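Long-range contact in D-isomer specific 2-hydroxyacid dehydrogenase NAD-binding (Xanthobacter autotrophicus, PDB 4XA8), which probably acts as an NAD(P)-dependent oxidoreductase of the D-2-hydroxyacid dehydrogenase family, with a nucleotide cofactor bound in its Rossmann-type domain: residues P210-A222 / R235-A247. Numbering follows the deposited sequence.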
loop_
_atom_site.group_PDB
_atom_site.type_symbol
_atom_site.label_atom_id
_atom_site.label_comp_id
_atom_site.label_asym_id
_atom_site.label_seq_id
_atom_site.Cartn_x
_atom_site.Cartn_y
_atom_site.Cartn_z
ATOM N N PRO A 210 -16.351 -7.519 25.629
ATOM C CA PRO A 210 -17.720 -8.040 25.496
ATOM C C PRO A 210 -18.680 -7.124 24.677
ATOM O O PRO A 210 -19.506 -7.635 23.930
ATOM C CB PRO A 210 -18.170 -8.226 26.964
ATOM C CG PRO A 210 -16.891 -8.502 27.703
ATOM C CD PRO A 210 -15.824 -7.669 26.997
ATOM N N GLU A 211 -18.532 -5.806 24.770
ATOM C CA GLU A 211 -19.366 -4.871 23.998
ATOM C C GLU A 211 -19.001 -4.758 22.479
ATOM O O GLU A 211 -19.817 -4.319 21.665
ATOM C CB GLU A 211 -19.323 -3.497 24.672
ATOM C CG GLU A 211 -20.111 -2.422 23.949
ATOM N N THR A 212 -17.790 -5.150 22.088
ATOM C CA THR A 212 -17.432 -5.118 20.671
ATOM C C THR A 212 -17.398 -6.493 20.055
ATOM O O THR A 212 -17.331 -6.594 18.846
ATOM C CB THR A 212 -16.075 -4.462 20.432
ATOM O OG1 THR A 212 -15.033 -5.287 20.993
ATOM C CG2 THR A 212 -16.060 -3.062 21.008
ATOM N N ARG A 213 -17.442 -7.560 20.877
ATOM C CA ARG A 213 -17.406 -8.904 20.328
ATOM C C ARG A 213 -18.633 -9.052 19.463
ATOM O O ARG A 213 -19.708 -8.670 19.888
ATOM C CB ARG A 213 -17.402 -9.991 21.418
ATOM C CG ARG A 213 -17.551 -11.400 20.843
ATOM C CD ARG A 213 -17.758 -12.429 21.934
ATOM N NE ARG A 213 -16.515 -12.610 22.666
ATOM C CZ ARG A 213 -15.505 -13.367 22.263
ATOM N NH1 ARG A 213 -15.571 -14.066 21.133
ATOM N NH2 ARG A 213 -14.418 -13.425 23.012
ATOM N N GLY A 214 -18.456 -9.555 18.244
ATOM C CA GLY A 214 -19.547 -9.703 17.281
ATOM C C GLY A 214 -20.309 -8.431 16.892
ATOM O O GLY A 214 -21.451 -8.507 16.416
ATOM N N LEU A 215 -19.706 -7.261 17.063
ATOM C CA LEU A 215 -20.402 -6.018 16.696
ATOM C C LEU A 215 -20.641 -5.936 15.188
ATOM O O LEU A 215 -21.688 -5.463 14.768
ATOM C CB LEU A 215 -19.608 -4.826 17.167
ATOM C CG LEU A 215 -20.224 -3.437 16.974
ATOM C CD1 LEU A 215 -21.182 -3.111 18.081
ATOM C CD2 LEU A 215 -19.152 -2.367 16.921
ATOM N N MET A 216 -19.666 -6.350 14.371
ATOM C CA MET A 216 -19.833 -6.380 12.916
ATOM C C MET A 216 -20.480 -7.730 12.555
ATOM O O MET A 216 -19.837 -8.636 12.051
ATOM C CB MET A 216 -18.515 -6.126 12.183
ATOM C CG MET A 216 -17.999 -4.679 12.278
ATOM S SD MET A 216 -19.249 -3.399 11.850
ATOM C CE MET A 216 -19.380 -3.885 10.137
ATOM N N ASN A 217 -21.772 -7.824 12.877
ATOM C CA ASN A 217 -22.642 -8.969 12.576
ATOM C C ASN A 217 -23.380 -8.766 11.240
ATOM O O ASN A 217 -23.156 -7.770 10.543
ATOM C CB ASN A 217 -23.649 -9.173 13.723
ATOM C CG ASN A 217 -24.569 -7.956 13.944
ATOM O OD1 ASN A 217 -24.695 -7.055 13.103
ATOM N ND2 ASN A 217 -25.237 -7.950 15.062
ATOM N N ALA A 218 -24.266 -9.688 10.872
ATOM C CA ALA A 218 -25.023 -9.529 9.623
ATOM C C ALA A 218 -25.767 -8.187 9.532
ATOM O O ALA A 218 -25.754 -7.540 8.508
ATOM C CB ALA A 218 -25.996 -10.684 9.446
ATOM N N GLU A 219 -26.448 -7.789 10.603
ATOM C CA GLU A 219 -27.201 -6.537 10.578
ATOM C C GLU A 219 -26.314 -5.304 10.269
ATOM O O GLU A 219 -26.698 -4.442 9.465
ATOM C CB GLU A 219 -27.908 -6.362 11.913
ATOM C CG GLU A 219 -28.813 -5.145 12.001
ATOM C CD GLU A 219 -29.379 -4.992 13.389
ATOM O OE1 GLU A 219 -29.974 -5.970 13.862
ATOM O OE2 GLU A 219 -29.201 -3.926 14.015
ATOM N N ARG A 220 -25.143 -5.231 10.896
ATOM C CA ARG A 220 -24.210 -4.098 10.694
ATOM C C ARG A 220 -23.531 -4.129 9.337
ATOM O O ARG A 220 -23.330 -3.073 8.712
ATOM C CB ARG A 220 -23.129 -4.064 11.768
ATOM C CG ARG A 220 -23.521 -3.216 12.980
ATOM C CD ARG A 220 -24.592 -3.858 13.770
ATOM N NE ARG A 220 -24.957 -3.147 14.992
ATOM C CZ ARG A 220 -24.629 -3.526 16.232
ATOM N NH1 ARG A 220 -23.867 -4.585 16.463
ATOM N NH2 ARG A 220 -25.087 -2.841 17.272
ATOM N N LEU A 221 -23.108 -5.311 8.910
ATOM C CA LEU A 221 -22.588 -5.456 7.570
ATOM C C LEU A 221 -23.581 -4.987 6.467
ATOM O O LEU A 221 -23.166 -4.433 5.424
ATOM C CB LEU A 221 -22.171 -6.903 7.311
ATOM C CG LEU A 221 -20.944 -7.464 8.061
ATOM C CD1 LEU A 221 -20.849 -8.968 7.788
ATOM C CD2 LEU A 221 -19.669 -6.760 7.639
ATOM N N ALA A 222 -24.871 -5.271 6.668
ATOM C CA ALA A 222 -25.884 -4.865 5.726
ATOM C C ALA A 222 -26.053 -3.333 5.641
ATOM O O ALA A 222 -26.551 -2.841 4.640
ATOM C CB ALA A 222 -27.199 -5.537 6.055
ATOM N N ARG A 235 -9.422 -7.987 15.396
ATOM C CA ARG A 235 -9.498 -9.317 15.988
ATOM C C ARG A 235 -10.625 -9.988 15.192
ATOM O O ARG A 235 -11.641 -9.333 14.822
ATOM C CB ARG A 235 -9.827 -9.294 17.502
ATOM C CG ARG A 235 -8.752 -8.744 18.426
ATOM C CD ARG A 235 -7.445 -9.522 18.322
ATOM N N GLY A 236 -10.419 -11.267 14.881
ATOM C CA GLY A 236 -11.371 -12.033 14.084
ATOM C C GLY A 236 -12.812 -11.875 14.547
ATOM O O GLY A 236 -13.675 -11.583 13.710
ATOM N N PRO A 237 -13.061 -12.005 15.884
ATOM C CA PRO A 237 -14.414 -12.067 16.442
ATOM C C PRO A 237 -15.126 -10.724 16.739
ATOM O O PRO A 237 -16.279 -10.765 17.183
ATOM C CB PRO A 237 -14.203 -12.856 17.742
ATOM C CG PRO A 237 -12.896 -12.384 18.215
ATOM C CD PRO A 237 -12.057 -12.149 16.962
ATOM N N VAL A 238 -14.477 -9.566 16.529
ATOM C CA VAL A 238 -15.214 -8.285 16.423
ATOM C C VAL A 238 -16.152 -8.430 15.237
ATOM O O VAL A 238 -17.206 -7.807 15.153
ATOM C CB VAL A 238 -14.255 -7.075 16.172
ATOM C CG1 VAL A 238 -15.019 -5.881 15.622
ATOM C CG2 VAL A 238 -13.545 -6.695 17.465
ATOM N N VAL A 239 -15.722 -9.245 14.289
ATOM C CA VAL A 239 -16.454 -9.496 13.086
ATOM C C VAL A 239 -17.027 -10.895 13.146
ATOM O O VAL A 239 -16.336 -11.833 13.551
ATOM C CB VAL A 239 -15.543 -9.305 11.861
ATOM C CG1 VAL A 239 -16.278 -9.649 10.588
ATOM C CG2 VAL A 239 -15.078 -7.858 11.792
ATOM N N ASP A 240 -18.302 -11.029 12.783
ATOM C CA ASP A 240 -18.909 -12.351 12.608
ATOM C C ASP A 240 -18.424 -12.948 11.293
ATOM O O ASP A 240 -18.802 -12.482 10.234
ATOM C CB ASP A 240 -20.440 -12.225 12.590
ATOM C CG ASP A 240 -21.139 -13.554 12.651
ATOM O OD1 ASP A 240 -21.198 -14.262 11.631
ATOM O OD2 ASP A 240 -21.657 -13.891 13.722
ATOM N N GLU A 241 -17.568 -13.956 11.353
ATOM C CA GLU A 241 -16.893 -14.442 10.156
ATOM C C GLU A 241 -17.898 -15.074 9.190
ATOM O O GLU A 241 -17.809 -14.859 7.987
ATOM C CB GLU A 241 -15.786 -15.435 10.521
ATOM C CG GLU A 241 -14.816 -15.777 9.388
ATOM C CD GLU A 241 -13.439 -16.253 9.885
ATOM O OE1 GLU A 241 -13.079 -17.442 9.656
ATOM O OE2 GLU A 241 -12.705 -15.422 10.476
ATOM N N ALA A 242 -18.885 -15.793 9.727
ATOM C CA ALA A 242 -19.901 -16.425 8.912
ATOM C C ALA A 242 -20.635 -15.359 8.110
ATOM O O ALA A 242 -20.802 -15.484 6.893
ATOM C CB ALA A 242 -20.865 -17.227 9.771
ATOM N N ALA A 243 -21.026 -14.288 8.773
ATOM C CA ALA A 243 -21.771 -13.210 8.109
ATOM C C ALA A 243 -20.921 -12.484 7.057
ATOM O O ALA A 243 -21.424 -12.080 6.017
ATOM C CB ALA A 243 -22.302 -12.209 9.137
ATOM N N LEU A 244 -19.646 -12.295 7.361
ATOM C CA LEU A 244 -18.694 -11.717 6.404
ATOM C C LEU A 244 -18.589 -12.563 5.121
ATOM O O LEU A 244 -18.661 -12.059 4.004
ATOM C CB LEU A 244 -17.307 -11.533 7.065
ATOM C CG LEU A 244 -16.212 -10.996 6.118
ATOM C CD1 LEU A 244 -16.515 -9.604 5.613
ATOM C CD2 LEU A 244 -14.835 -10.991 6.792
ATOM N N ILE A 245 -18.438 -13.856 5.272
ATOM C CA ILE A 245 -18.359 -14.723 4.111
ATOM C C ILE A 245 -19.618 -14.642 3.297
ATOM O O ILE A 245 -19.547 -14.593 2.073
ATOM C CB ILE A 245 -18.050 -16.173 4.527
ATOM C CG1 ILE A 245 -16.575 -16.253 4.959
ATOM C CG2 ILE A 245 -18.302 -17.152 3.387
ATOM C CD1 ILE A 245 -16.293 -17.412 5.883
ATOM N N ALA A 246 -20.764 -14.572 3.975
ATOM C CA ALA A 246 -22.045 -14.467 3.293
ATOM C C ALA A 246 -22.150 -13.172 2.485
ATOM O O ALA A 246 -22.536 -13.191 1.311
ATOM C CB ALA A 246 -23.207 -14.596 4.282
ATOM N N ALA A 247 -21.733 -12.068 3.073
ATOM C CA ALA A 247 -21.735 -10.772 2.358
ATOM C C ALA A 247 -20.783 -10.736 1.150
ATOM O O ALA A 247 -21.073 -10.108 0.135
ATOM C CB ALA A 247 -21.427 -9.648 3.330
#
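Met216 and Val239 form a single beta bridge, and backbone bonds on both sides of Met216 fix the two segments against each other. Met216 N donates to Val238 O (3.0 Å), while Met216 O receives Asp240 N (2.9 Å, N-H...O 171°). A third bond, Gly214 N to Pro237 O at 2.7 Å, ties in the type II turn of Thr212-Leu215, where Gly214 has positive phi.

Packing is tight on the sheet-facing side. Val238 sets CB and both methyls about 4 Å from Thr212 O; Thr212 OG1, near CG2, is hydrogen-bonded to Pro207 O and Thr209 N. Met216 CB meets Val239 CG2 at 3.9 Å, and bends at chi2 and chi3 carry the thioether away from 235-247. Leu221 has CG anti to its carbonyl carbon (chi1 -69°); its CD1 lies 3.6 Å from Leu244 N and also meets Ala243 CB, which sits 3.6 Å from Ala218 N. Phe230 of strand 228-232 touches Leu221, Val239 and Leu244, and Ile253 touches Leu221 and Leu244.

The outer margin is looser: the exposed Arg213 passes CG by Pro237 O and brings NH1 obliquely to Pro237 CB (3.9 Å), without a side-chain hydrogen bond across the segments.

Each segment enters its helix through an N-cap: Asn217 OD1 accepts Arg220 N, and Asp240 OD1 takes Ala243 N on its anti lone pair. The short helical segments 218-222 and 241-247 run at 37° to each other. Val238 lies next to Ala234, which binds NADPH. Strand 201-204, helix 218-223 and strand 228-232 make a beta-alpha-beta crossover, which helix 241-250 and strand 253-258 continue, as in Rossmann-type folds.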